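PDB 3O0Y: lipoprotein from Colwellia psychrerythraea, which is a putative lipoprotein of unknown function, possibly lipid-binding, whose DUF885 family belongs to a clan of metallopeptidase-like proteins. Local coordinates for residues E69-E74 with D175-T180; P120-G125 with Q191-S196; N139-P144 with M547-Q552. One frame throughout, in Å; residues are numbered along the deposited sequence.

In the fold
The three contacts all lie within the DUF885 part of one largely helical chain. Their first segments come in the order 69-74, 120-125 and 139-144, and every pair interleaves along the sequence. Helix 174-190 connects two of them: contact 1 uses its first turns, and contact 2 the loop leaving its C-terminal end, with centres about 17 Å apart. Contact 3 reaches from the loop before helix 144-154 to the end of helix 536-548; its centre lies about 19 Å from that of contact 1 and 14 Å from that of contact 2. Through Pro144 on Tyr71 and Met547 on Ser196 it touches both others, while contacts 1 and 2 come no nearer than about 6 Å between their nearest atoms.

Contact 1. Residues E69-E74 with D175-T180; sequences EFYSPE and DKLAAT
Phe70 and Lys176 make the more exposed part of this contact, their side chains crossing at about a right angle. The lysine is extended, with CG anti to its backbone N (chi1 -172°), and this lays its methylenes across one face of the phenyl ring. Lys176 CE stands 3.9 Å from the Phe70 ring centroid, almost on the normal, as a CH-pi contact, and NZ follows at 4.4 Å from the same centroid as a cation-pi partner. Nearer the helix, Lys176 CG touches Phe70 CE1 at 3.5 Å. A long aliphatic chain ending in a charge suits this exposed place, covering an aromatic face while its ammonium stays at the surface.

Thr180 makes the polar link: its OG1 accepts the backbone N-H of Tyr71 at 3.0 Å, nearly straight (165°). With chi1 at 61°, OG1 is placed between the threonine's N and carbonyl carbon and CG2 is turned toward Phe70 CB and Ser72 CB. On the inner side, Leu177 CD1 meets the edge of the Tyr71 ring at 3.9 Å from CD2, and Tyr71 OH donates to Glu69 OE1 at 2.6 Å from above the carboxylate plane. Ser72 OG caps helix 73-92 by bonding to Asn75 N. The loop leading into that helix is thus docked on the first turns of helix 174-190 by one buried hydrogen bond, flanked by a cation-pi pair outside and apolar packing inside.

Contact 2. Residues P120-G125 with Q191-S196; sequences PNFNIG and QNWLPS
Ile124 and Trp193 face each other from two irregular loops whose backbones stay apart, their CA atoms 7.3 Å from one another, so side chains make the contact. The loop 191-196 starts at a Schellman motif closing helix 174-190, with Asn192 as its positive-phi residue.

Ile124, a branched aliphatic that can lie flat on a broad indole, crosses one face of Trp193 at about a right angle. Its CG1 stands 3.6 Å from the centroid of the five-membered ring, a CH-pi contact, while Ile124 CD1 reaches Trp193 CZ2 at 3.7 Å. Chi1 of 56° sets CG1 between the isoleucine's N and carbonyl carbon and leaves CG2 beside Trp193 CG, bringing both branches against the ring. Phe122 adds its ring edge, CE1 lying 4.1 Å from Trp193 CZ3. On the more exposed side, Gln191 NE2 donates to Asn123 OD1 at 3.0 Å, on a lone pair in the carbonyl plane of Asn123, with the two amide planes 39° apart. A water accepts from Asn123 N and probably donates to Gln191 OE1.

Trp193 NE1 bonds to Pro135 O, which helps to fix the rotation of the indole. Apolar packing inside thus joins the loops, beside amides suited to pairing with each other and with water.

Contact 3. Residues N139-P144 with M547-Q552; sequences NQINGP and MAWPGQ
Asn142 and Trp549 join two chain turns: loop 139-144 folds as an Asx motif before helix 144-154, and at Trp549 the chain leaves the geometry of helix 536-548. Asn139 suits its turn because its short side chain lets OD1 accept from the backbone N of both Ile141 and Asn142, two and three residues on, each at 2.9 Å.

Trp549 offers both a flat face and an in-plane donor: its NE1 gives its hydrogen to Asn142 OD1 at 3.0 Å (165°). The oxygen lies in the ring plane, but NE1 stands 56° out of the carbonyl plane of Asn142. Ile141, crossing the indole at about a right angle, covers one face, Ile141 CD1 lying 3.6 Å from Trp549 CH2. Its CG1, anti to the backbone N (chi1 -178°), carries CD1 out over the six-membered ring. Ala548 CB, a small methyl, packs against Ile141 CG2 at 4.1 Å.

A leucine in place of Trp549 would probably leave Asn142 OD1 without its indole donor and Ile141 without its ring face. The indole N-H bonds across the contact, joining the Asx loop to the residue just past helix 536-548, while Asn139 ND2, 3.2 Å from Asn142 OD1 on the opposite face, steadies the acceptor.

Contact 1. Residues E69-E74 with D175-T180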
ATOM      1  N   GLU A  69      -7.439 -17.905  -5.190  1.00 12.71           N
ATOM      2  CA  GLU A  69      -6.217 -17.645  -5.939  1.00 11.40           C
ATOM      3  C   GLU A  69      -5.247 -18.825  -5.725  1.00 10.32           C
ATOM      4  O   GLU A  69      -5.188 -19.356  -4.639  1.00 12.15           O
ATOM      5  CB  GLU A  69      -5.580 -16.392  -5.412  1.00 12.06           C
ATOM      6  CG  GLU A  69      -6.434 -15.153  -5.627  1.00 10.65           C
ATOM      7  CD  GLU A  69      -5.907 -13.860  -4.968  1.00 12.95           C
ATOM      8  OE1 GLU A  69      -4.887 -13.872  -4.213  1.00 12.83           O
ATOM      9  OE2 GLU A  69      -6.577 -12.793  -5.172  1.00 13.68           O
ATOM     10  N   PHE A  70      -4.510 -19.182  -6.771  1.00 11.45           N
ATOM     11  CA  PHE A  70      -3.512 -20.223  -6.723  1.00 10.27           C
ATOM     12  C   PHE A  70      -2.206 -19.730  -7.285  1.00 10.32           C
ATOM     13  O   PHE A  70      -2.139 -18.893  -8.225  1.00 10.44           O
ATOM     14  CB  PHE A  70      -3.991 -21.465  -7.470  1.00 10.94           C
ATOM     15  CG  PHE A  70      -5.344 -21.956  -6.990  1.00 13.56           C
ATOM     16  CD1 PHE A  70      -5.509 -22.426  -5.703  1.00 16.41           C
ATOM     17  CD2 PHE A  70      -6.445 -21.859  -7.814  1.00 17.40           C
ATOM     18  CE1 PHE A  70      -6.781 -22.843  -5.249  1.00 16.27           C
ATOM     19  CE2 PHE A  70      -7.692 -22.278  -7.375  1.00 19.07           C
ATOM     20  CZ  PHE A  70      -7.844 -22.788  -6.119  1.00 16.25           C
ATOM     21  N   TYR A  71      -1.148 -20.283  -6.749  1.00  9.55           N
ATOM     22  CA  TYR A  71       0.183 -19.701  -6.883  1.00 10.23           C
ATOM     23  C   TYR A  71       1.227 -20.708  -7.334  1.00  9.52           C
ATOM     24  O   TYR A  71       2.399 -20.499  -7.092  1.00 11.97           O
ATOM     25  CB  TYR A  71       0.626 -19.069  -5.537  1.00 10.47           C
ATOM     26  CG  TYR A  71      -0.153 -17.817  -5.272  1.00  8.68           C
ATOM     27  CD1 TYR A  71       0.209 -16.654  -5.870  1.00 11.18           C
ATOM     28  CD2 TYR A  71      -1.335 -17.853  -4.545  1.00  9.07           C
ATOM     29  CE1 TYR A  71      -0.530 -15.470  -5.667  1.00 10.76           C
ATOM     30  CE2 TYR A  71      -2.087 -16.752  -4.385  1.00  8.87           C
ATOM     31  CZ  TYR A  71      -1.685 -15.541  -4.947  1.00 12.07           C
ATOM     32  OH  TYR A  71      -2.453 -14.422  -4.782  1.00 12.49           O
ATOM     33  N   SER A  72       0.846 -21.770  -8.059  1.00 10.20           N
ATOM     34  CA  SER A  72       1.850 -22.773  -8.485  1.00 10.97           C
ATOM     35  C   SER A  72       2.851 -22.124  -9.467  1.00 10.66           C
ATOM     36  O   SER A  72       2.535 -21.136 -10.087  1.00 10.26           O
ATOM     37  CB  SER A  72       1.168 -23.942  -9.193  1.00 10.78           C
ATOM     38  OG  SER A  72       0.845 -23.682 -10.548  1.00 11.09           O
ATOM     39  N   PRO A  73       4.013 -22.751  -9.687  1.00 11.31           N
ATOM     40  CA  PRO A  73       4.895 -22.285 -10.775  1.00  9.22           C
ATOM     41  C   PRO A  73       4.202 -22.108 -12.120  1.00 10.45           C
ATOM     42  O   PRO A  73       4.423 -21.107 -12.788  1.00 11.23           O
ATOM     43  CB  PRO A  73       5.967 -23.408 -10.842  1.00  8.84           C
ATOM     44  CG  PRO A  73       6.078 -23.800  -9.446  1.00 10.34           C
ATOM     45  CD  PRO A  73       4.653 -23.823  -8.920  1.00 12.31           C
ATOM     46  N   GLU A  74       3.304 -23.012 -12.501  1.00 10.95           N
ATOM     47  CA  GLU A  74       2.666 -22.904 -13.771  1.00 12.58           C
ATOM     48  C   GLU A  74       1.628 -21.778 -13.751  1.00 10.92           C
ATOM     49  O   GLU A  74       1.529 -21.065 -14.732  1.00 11.03           O
ATOM     50  CB  GLU A  74       2.014 -24.210 -14.184  1.00 15.48           C
ATOM     51  CG  GLU A  74       1.454 -24.179 -15.622  1.00 19.60           C
ATOM     52  CD  GLU A  74       2.528 -24.069 -16.739  1.00 28.40           C
ATOM     53  OE1 GLU A  74       3.745 -24.384 -16.541  1.00 31.41           O
ATOM     54  OE2 GLU A  74       2.127 -23.681 -17.869  1.00 36.30           O
ATOM     55  N   ASP A 175      -6.762 -25.658   1.224  1.00 12.70           N
ATOM     56  CA  ASP A 175      -5.785 -26.724   1.008  1.00 15.14           C
ATOM     57  C   ASP A 175      -5.002 -26.547  -0.300  1.00 15.63           C
ATOM     58  O   ASP A 175      -3.769 -26.655  -0.320  1.00 13.72           O
ATOM     59  CB  ASP A 175      -6.399 -28.138   1.049  1.00 15.97           C
ATOM     60  CG  ASP A 175      -7.642 -28.312   0.144  1.00 20.89           C
ATOM     61  OD1 ASP A 175      -8.265 -27.345  -0.351  1.00 18.94           O
ATOM     62  OD2 ASP A 175      -8.073 -29.493  -0.001  1.00 21.49           O
ATOM     63  N   LYS A 176      -5.710 -26.242  -1.381  1.00 14.79           N
ATOM     64  CA  LYS A 176      -5.018 -26.032  -2.637  1.00 15.23           C
ATOM     65  C   LYS A 176      -4.229 -24.738  -2.567  1.00 14.48           C
ATOM     66  O   LYS A 176      -3.162 -24.664  -3.127  1.00 13.28           O
ATOM     67  CB  LYS A 176      -5.992 -26.025  -3.824  1.00 16.16           C
ATOM     68  CG  LYS A 176      -5.295 -25.999  -5.179  1.00 17.50           C
ATOM     69  CD  LYS A 176      -6.245 -26.360  -6.340  1.00 23.16           C
ATOM     70  CE  LYS A 176      -5.647 -25.969  -7.694  1.00 24.65           C
ATOM     71  NZ  LYS A 176      -6.655 -26.095  -8.792  1.00 26.53           N
ATOM     72  N   LEU A 177      -4.775 -23.704  -1.945  1.00 13.03           N
ATOM     73  CA  LEU A 177      -4.007 -22.446  -1.792  1.00 13.31           C
ATOM     74  C   LEU A 177      -2.620 -22.757  -1.203  1.00 13.48           C
ATOM     75  O   LEU A 177      -1.563 -22.418  -1.786  1.00 12.53           O
ATOM     76  CB  LEU A 177      -4.715 -21.482  -0.869  1.00 13.54           C
ATOM     77  CG  LEU A 177      -4.017 -20.193  -0.517  1.00 14.36           C
ATOM     78  CD1 LEU A 177      -3.738 -19.368  -1.821  1.00 13.35           C
ATOM     79  CD2 LEU A 177      -4.850 -19.423   0.535  1.00 15.38           C
ATOM     80  N   ALA A 178      -2.638 -23.442  -0.061  1.00 13.44           N
ATOM     81  CA  ALA A 178      -1.391 -23.798   0.652  1.00 13.05           C
ATOM     82  C   ALA A 178      -0.459 -24.661  -0.169  1.00 12.04           C
ATOM     83  O   ALA A 178       0.725 -24.370  -0.193  1.00 11.64           O
ATOM     84  CB  ALA A 178      -1.677 -24.463   1.959  1.00 12.12           C
ATOM     85  N   ALA A 179      -0.973 -25.672  -0.853  1.00 11.03           N
ATOM     86  CA  ALA A 179      -0.080 -26.591  -1.619  1.00 11.94           C
ATOM     87  C   ALA A 179       0.576 -25.834  -2.766  1.00 11.54           C
ATOM     88  O   ALA A 179       1.744 -25.997  -2.996  1.00 11.32           O
ATOM     89  CB  ALA A 179      -0.827 -27.773  -2.119  1.00 10.13           C
ATOM     90  N   THR A 180      -0.150 -24.892  -3.413  1.00 10.50           N
ATOM     91  CA  THR A 180       0.451 -24.218  -4.549  1.00 10.25           C
ATOM     92  C   THR A 180       1.513 -23.218  -4.033  1.00 11.25           C
ATOM     93  O   THR A 180       2.533 -23.043  -4.682  1.00 11.56           O
ATOM     94  CB  THR A 180      -0.578 -23.564  -5.481  1.00 11.53           C
ATOM     95  OG1 THR A 180      -1.342 -22.555  -4.769  1.00  9.55           O
ATOM     96  CG2 THR A 180      -1.582 -24.608  -6.099  1.00 10.26           C
TER

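Contact 2. Residues P120-G125 with Q191-S196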
ATOM      1  N   PRO A 120      10.953  -9.710 -16.739  1.00 12.99           N
ATOM      2  CA  PRO A 120      10.720 -10.934 -17.496  1.00 13.82           C
ATOM      3  C   PRO A 120      11.797 -11.966 -17.350  1.00 16.13           C
ATOM      4  O   PRO A 120      11.571 -13.123 -17.772  1.00 17.18           O
ATOM      5  CB  PRO A 120      10.680 -10.443 -18.953  1.00 14.95           C
ATOM      6  CG  PRO A 120      10.290  -8.981 -18.847  1.00 19.23           C
ATOM      7  CD  PRO A 120      10.987  -8.532 -17.612  1.00 13.96           C
ATOM      8  N   ASN A 121      12.937 -11.606 -16.763  1.00 13.75           N
ATOM      9  CA  ASN A 121      13.967 -12.618 -16.480  1.00 15.12           C
ATOM     10  C   ASN A 121      13.934 -13.197 -15.076  1.00 14.20           C
ATOM     11  O   ASN A 121      14.690 -14.123 -14.782  1.00 17.42           O
ATOM     12  CB  ASN A 121      15.345 -12.068 -16.821  1.00 16.08           C
ATOM     13  CG  ASN A 121      15.487 -11.723 -18.299  1.00 20.00           C
ATOM     14  OD1 ASN A 121      14.819 -12.300 -19.181  1.00 22.31           O
ATOM     15  ND2 ASN A 121      16.406 -10.817 -18.583  1.00 19.28           N
ATOM     16  N   PHE A 122      12.980 -12.748 -14.253  1.00 12.91           N
ATOM     17  CA  PHE A 122      12.763 -13.346 -12.945  1.00 11.34           C
ATOM     18  C   PHE A 122      11.410 -14.089 -12.896  1.00 13.71           C
ATOM     19  O   PHE A 122      10.333 -13.435 -12.968  1.00 14.89           O
ATOM     20  CB  PHE A 122      12.759 -12.264 -11.872  1.00 12.54           C
ATOM     21  CG  PHE A 122      14.110 -11.607 -11.659  1.00 10.80           C
ATOM     22  CD1 PHE A 122      14.918 -11.973 -10.600  1.00 11.15           C
ATOM     23  CD2 PHE A 122      14.613 -10.678 -12.602  1.00 10.63           C
ATOM     24  CE1 PHE A 122      16.199 -11.390 -10.441  1.00 11.14           C
ATOM     25  CE2 PHE A 122      15.872 -10.124 -12.450  1.00  8.87           C
ATOM     26  CZ  PHE A 122      16.652 -10.454 -11.343  1.00  6.75           C
ATOM     27  N   ASN A 123      11.437 -15.390 -12.662  1.00 10.35           N
ATOM     28  CA  ASN A 123      10.226 -16.144 -12.442  1.00 10.44           C
ATOM     29  C   ASN A 123       9.878 -16.378 -10.983  1.00 10.26           C
ATOM     30  O   ASN A 123       8.828 -16.964 -10.683  1.00 10.30           O
ATOM     31  CB  ASN A 123      10.247 -17.451 -13.205  1.00 10.03           C
ATOM     32  CG  ASN A 123      11.205 -18.435 -12.631  1.00 15.09           C
ATOM     33  OD1 ASN A 123      12.057 -18.084 -11.863  1.00 17.60           O
ATOM     34  ND2 ASN A 123      11.086 -19.705 -13.044  1.00 17.03           N
ATOM     35  N   ILE A 124      10.727 -15.851 -10.095  1.00 11.03           N
ATOM     36  CA  ILE A 124      10.554 -15.958  -8.659  1.00  9.44           C
ATOM     37  C   ILE A 124       9.454 -15.082  -8.088  1.00 10.20           C
ATOM     38  O   ILE A 124       8.848 -14.258  -8.797  1.00  9.81           O
ATOM     39  CB  ILE A 124      11.912 -15.715  -7.917  1.00 11.30           C
ATOM     40  CG1 ILE A 124      12.591 -14.349  -8.265  1.00 11.73           C
ATOM     41  CG2 ILE A 124      12.926 -16.819  -8.285  1.00  9.34           C
ATOM     42  CD1 ILE A 124      11.751 -13.047  -8.153  1.00 11.96           C
ATOM     43  N   GLY A 125       9.146 -15.317  -6.820  1.00 10.26           N
ATOM     44  CA  GLY A 125       8.146 -14.498  -6.159  1.00  9.03           C
ATOM     45  C   GLY A 125       6.726 -14.703  -6.634  1.00 10.46           C
ATOM     46  O   GLY A 125       6.363 -15.778  -7.124  1.00  9.74           O
ATOM     47  N   GLN A 191      16.194 -22.507  -6.989  1.00 13.77           N
ATOM     48  CA  GLN A 191      17.033 -21.533  -7.684  1.00 14.57           C
ATOM     49  C   GLN A 191      17.833 -20.641  -6.733  1.00 14.28           C
ATOM     50  O   GLN A 191      18.295 -19.574  -7.152  1.00 14.31           O
ATOM     51  CB  GLN A 191      16.122 -20.537  -8.397  1.00 18.31           C
ATOM     52  CG  GLN A 191      15.534 -20.976  -9.625  1.00 20.44           C
ATOM     53  CD  GLN A 191      14.564 -19.904 -10.161  1.00 22.13           C
ATOM     54  OE1 GLN A 191      14.982 -18.781 -10.472  1.00 21.18           O
ATOM     55  NE2 GLN A 191      13.316 -20.275 -10.331  1.00 22.11           N
ATOM     56  N   ASN A 192      17.889 -20.991  -5.453  1.00 11.71           N
ATOM     57  CA  ASN A 192      18.585 -20.216  -4.437  1.00 12.98           C
ATOM     58  C   ASN A 192      17.979 -18.823  -4.199  1.00 12.32           C
ATOM     59  O   ASN A 192      18.644 -17.913  -3.764  1.00 12.16           O
ATOM     60  CB  ASN A 192      20.041 -20.034  -4.792  1.00 12.19           C
ATOM     61  CG  ASN A 192      20.784 -21.369  -4.795  1.00 20.08           C
ATOM     62  OD1 ASN A 192      20.659 -22.185  -3.851  1.00 24.07           O
ATOM     63  ND2 ASN A 192      21.555 -21.594  -5.841  1.00 24.50           N
ATOM     64  N   TRP A 193      16.692 -18.722  -4.430  1.00 10.90           N
ATOM     65  CA  TRP A 193      15.982 -17.504  -4.091  1.00 11.02           C
ATOM     66  C   TRP A 193      15.095 -17.799  -2.874  1.00 12.59           C
ATOM     67  O   TRP A 193      14.094 -18.536  -2.965  1.00 11.27           O
ATOM     68  CB  TRP A 193      15.124 -17.106  -5.278  1.00  9.94           C
ATOM     69  CG  TRP A 193      14.428 -15.790  -5.086  1.00  8.93           C
ATOM     70  CD1 TRP A 193      13.288 -15.557  -4.399  1.00 10.43           C
ATOM     71  CD2 TRP A 193      14.891 -14.529  -5.569  1.00  8.87           C
ATOM     72  NE1 TRP A 193      12.986 -14.198  -4.455  1.00 11.08           N
ATOM     73  CE2 TRP A 193      13.984 -13.554  -5.137  1.00  8.32           C
ATOM     74  CE3 TRP A 193      15.996 -14.127  -6.308  1.00  9.18           C
ATOM     75  CZ2 TRP A 193      14.127 -12.216  -5.482  1.00  9.44           C
ATOM     76  CZ3 TRP A 193      16.151 -12.818  -6.635  1.00 11.24           C
ATOM     77  CH2 TRP A 193      15.244 -11.857  -6.186  1.00 10.22           C
ATOM     78  N   LEU A 194      15.486 -17.247  -1.729  1.00 14.22           N
ATOM     79  CA  LEU A 194      14.678 -17.400  -0.523  1.00 15.61           C
ATOM     80  C   LEU A 194      14.884 -16.301   0.476  1.00 13.60           C
ATOM     81  O   LEU A 194      15.827 -15.592   0.404  1.00 13.38           O
ATOM     82  CB  LEU A 194      14.857 -18.759   0.148  1.00 18.48           C
ATOM     83  CG  LEU A 194      16.193 -19.452   0.358  1.00 23.26           C
ATOM     84  CD1 LEU A 194      17.353 -18.539   0.267  1.00 18.65           C
ATOM     85  CD2 LEU A 194      16.069 -20.286   1.674  1.00 21.14           C
ATOM     86  N   PRO A 195      13.965 -16.186   1.421  1.00 14.12           N
ATOM     87  CA  PRO A 195      14.040 -14.994   2.271  1.00 14.07           C
ATOM     88  C   PRO A 195      15.255 -15.076   3.205  1.00 13.44           C
ATOM     89  O   PRO A 195      15.763 -16.179   3.491  1.00 12.53           O
ATOM     90  CB  PRO A 195      12.715 -15.045   3.037  1.00 14.21           C
ATOM     91  CG  PRO A 195      11.839 -15.977   2.225  1.00 16.44           C
ATOM     92  CD  PRO A 195      12.790 -17.008   1.760  1.00 14.02           C
ATOM     93  N   SER A 196      15.677 -13.935   3.740  1.00 11.70           N
ATOM     94  CA  SER A 196      16.549 -13.909   4.869  1.00 11.75           C
ATOM     95  C   SER A 196      15.929 -14.654   6.045  1.00 11.91           C
ATOM     96  O   SER A 196      14.703 -14.872   6.117  1.00 10.76           O
ATOM     97  CB  SER A 196      16.917 -12.526   5.315  1.00 12.36           C
ATOM     98  OG  SER A 196      15.784 -11.940   5.971  1.00 13.41           O
TER
HETATM   99  O   HOH W   1      14.378 -16.253 -12.034  1.00 17.41           O

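Contact 3. Residues N139-P144 with M547-Q552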
ATOM      1  N   ASN A 139       6.030 -14.297   3.721  1.00  9.80           N
ATOM      2  CA  ASN A 139       6.803 -13.305   4.428  1.00  9.15           C
ATOM      3  C   ASN A 139       5.978 -12.827   5.639  1.00  9.83           C
ATOM      4  O   ASN A 139       4.919 -13.353   5.919  1.00  9.22           O
ATOM      5  CB  ASN A 139       7.227 -12.166   3.489  1.00  9.74           C
ATOM      6  CG  ASN A 139       6.064 -11.281   3.036  1.00 10.48           C
ATOM      7  OD1 ASN A 139       5.494 -10.576   3.857  1.00  9.42           O
ATOM      8  ND2 ASN A 139       5.713 -11.313   1.753  1.00 12.36           N
ATOM      9  N   GLN A 140       6.558 -11.955   6.437  1.00  8.80           N
ATOM     10  CA  GLN A 140       5.930 -11.523   7.683  1.00  9.38           C
ATOM     11  C   GLN A 140       4.852 -10.435   7.599  1.00 10.50           C
ATOM     12  O   GLN A 140       4.209 -10.180   8.570  1.00  9.86           O
ATOM     13  CB  GLN A 140       7.063 -11.056   8.645  1.00  9.91           C
ATOM     14  CG  GLN A 140       7.442  -9.555   8.609  1.00 10.70           C
ATOM     15  CD  GLN A 140       8.248  -9.116   7.344  1.00 10.17           C
ATOM     16  OE1 GLN A 140       8.542  -9.919   6.451  1.00 11.08           O
ATOM     17  NE2 GLN A 140       8.527  -7.815   7.253  1.00  7.51           N
ATOM     18  N   ILE A 141       4.756  -9.723   6.496  1.00 10.19           N
ATOM     19  CA  ILE A 141       3.973  -8.522   6.372  1.00  8.90           C
ATOM     20  C   ILE A 141       2.796  -8.678   5.413  1.00 10.43           C
ATOM     21  O   ILE A 141       1.744  -8.149   5.702  1.00  8.85           O
ATOM     22  CB  ILE A 141       4.836  -7.268   6.073  1.00 10.42           C
ATOM     23  CG1 ILE A 141       4.019  -5.977   5.996  1.00 11.80           C
ATOM     24  CG2 ILE A 141       5.671  -7.410   4.771  1.00 10.40           C
ATOM     25  CD1 ILE A 141       4.897  -4.678   6.093  1.00 11.87           C
ATOM     26  N   ASN A 142       2.968  -9.311   4.248  1.00  8.84           N
ATOM     27  CA  ASN A 142       1.841  -9.520   3.311  1.00 10.24           C
ATOM     28  C   ASN A 142       2.024 -10.814   2.522  1.00 10.79           C
ATOM     29  O   ASN A 142       2.677 -11.726   2.978  1.00 11.81           O
ATOM     30  CB  ASN A 142       1.612  -8.295   2.391  1.00 10.87           C
ATOM     31  CG  ASN A 142       2.690  -8.155   1.317  1.00 10.92           C
ATOM     32  OD1 ASN A 142       3.816  -8.717   1.442  1.00 10.43           O
ATOM     33  ND2 ASN A 142       2.341  -7.433   0.246  1.00  8.92           N
ATOM     34  N   GLY A 143       1.455 -10.886   1.337  1.00 11.82           N
ATOM     35  CA  GLY A 143       1.422 -12.137   0.602  1.00 12.04           C
ATOM     36  C   GLY A 143       0.095 -12.829   0.848  1.00 12.04           C
ATOM     37  O   GLY A 143      -0.652 -12.448   1.744  1.00  9.80           O
ATOM     38  N   PRO A 144      -0.185 -13.880   0.046  1.00 10.16           N
ATOM     39  CA  PRO A 144      -1.567 -14.423  -0.000  1.00 10.25           C
ATOM     40  C   PRO A 144      -2.050 -14.950   1.357  1.00 10.15           C
ATOM     41  O   PRO A 144      -3.239 -14.822   1.684  1.00 11.23           O
ATOM     42  CB  PRO A 144      -1.495 -15.497  -1.074  1.00 11.93           C
ATOM     43  CG  PRO A 144      -0.004 -15.649  -1.418  1.00 12.52           C
ATOM     44  CD  PRO A 144       0.668 -14.383  -1.025  1.00 11.50           C
ATOM     45  N   MET A 547      13.077  -4.861   4.083  1.00  7.21           N
ATOM     46  CA  MET A 547      13.804  -6.098   3.694  1.00  7.35           C
ATOM     47  C   MET A 547      12.904  -7.013   2.834  1.00  8.19           C
ATOM     48  O   MET A 547      13.375  -7.609   1.900  1.00  9.15           O
ATOM     49  CB  MET A 547      14.319  -6.871   4.910  1.00  9.65           C
ATOM     50  CG  MET A 547      15.483  -6.227   5.693  1.00 11.18           C
ATOM     51  SD  MET A 547      15.822  -6.915   7.387  1.00  4.87           S
ATOM     52  CE  MET A 547      15.981  -8.695   6.915  1.00  9.19           C
ATOM     53  N   ALA A 548      11.608  -7.066   3.119  1.00  8.92           N
ATOM     54  CA  ALA A 548      10.624  -7.908   2.387  1.00  8.43           C
ATOM     55  C   ALA A 548      10.134  -7.241   1.129  1.00  8.69           C
ATOM     56  O   ALA A 548       9.664  -7.926   0.223  1.00  8.58           O
ATOM     57  CB  ALA A 548       9.382  -8.215   3.304  1.00 10.48           C
ATOM     58  N   TRP A 549      10.147  -5.898   1.104  1.00  7.14           N
ATOM     59  CA  TRP A 549       9.619  -5.065  -0.004  1.00  7.41           C
ATOM     60  C   TRP A 549      10.660  -4.135  -0.621  1.00  6.81           C
ATOM     61  O   TRP A 549      10.512  -2.934  -0.623  1.00  6.30           O
ATOM     62  CB  TRP A 549       8.464  -4.185   0.478  1.00  6.62           C
ATOM     63  CG  TRP A 549       7.249  -4.854   0.916  1.00  6.83           C
ATOM     64  CD1 TRP A 549       6.880  -6.157   0.721  1.00  8.44           C
ATOM     65  CD2 TRP A 549       6.132  -4.228   1.572  1.00  6.21           C
ATOM     66  NE1 TRP A 549       5.641  -6.385   1.261  1.00  9.99           N
ATOM     67  CE2 TRP A 549       5.166  -5.221   1.797  1.00  9.62           C
ATOM     68  CE3 TRP A 549       5.875  -2.934   2.023  1.00  8.98           C
ATOM     69  CZ2 TRP A 549       3.968  -4.954   2.442  1.00  8.72           C
ATOM     70  CZ3 TRP A 549       4.707  -2.670   2.688  1.00 10.47           C
ATOM     71  CH2 TRP A 549       3.743  -3.667   2.860  1.00 10.34           C
ATOM     72  N   PRO A 550      11.779  -4.670  -1.119  1.00  7.44           N
ATOM     73  CA  PRO A 550      12.772  -3.809  -1.713  1.00  7.21           C
ATOM     74  C   PRO A 550      12.258  -2.811  -2.729  1.00  7.39           C
ATOM     75  O   PRO A 550      11.542  -3.147  -3.664  1.00  6.11           O
ATOM     76  CB  PRO A 550      13.769  -4.783  -2.374  1.00  7.59           C
ATOM     77  CG  PRO A 550      13.318  -6.092  -2.034  1.00 11.35           C
ATOM     78  CD  PRO A 550      11.932  -6.052  -1.506  1.00 10.35           C
ATOM     79  N   GLY A 551      12.635  -1.551  -2.497  1.00  7.51           N
ATOM     80  CA  GLY A 551      12.310  -0.416  -3.340  1.00  6.96           C
ATOM     81  C   GLY A 551      11.040   0.323  -3.025  1.00  4.61           C
ATOM     82  O   GLY A 551      10.877   1.493  -3.462  1.00  6.79           O
ATOM     83  N   GLN A 552      10.107  -0.327  -2.354  1.00  6.17           N
ATOM     84  CA  GLN A 552       8.768   0.222  -2.097  1.00  3.88           C
ATOM     85  C   GLN A 552       8.909   1.507  -1.278  1.00  5.17           C
ATOM     86  O   GLN A 552       8.157   2.467  -1.557  1.00  5.86           O
ATOM     87  CB  GLN A 552       7.770  -0.762  -1.473  1.00  3.55           C
ATOM     88  CG  GLN A 552       6.320  -0.232  -1.366  1.00  8.35           C
ATOM     89  CD  GLN A 552       6.038   0.746  -0.270  1.00  6.14           C
ATOM     90  OE1 GLN A 552       6.642   0.684   0.807  1.00  7.87           O
ATOM     91  NE2 GLN A 552       5.003   1.633  -0.476  1.00  4.94           N
TER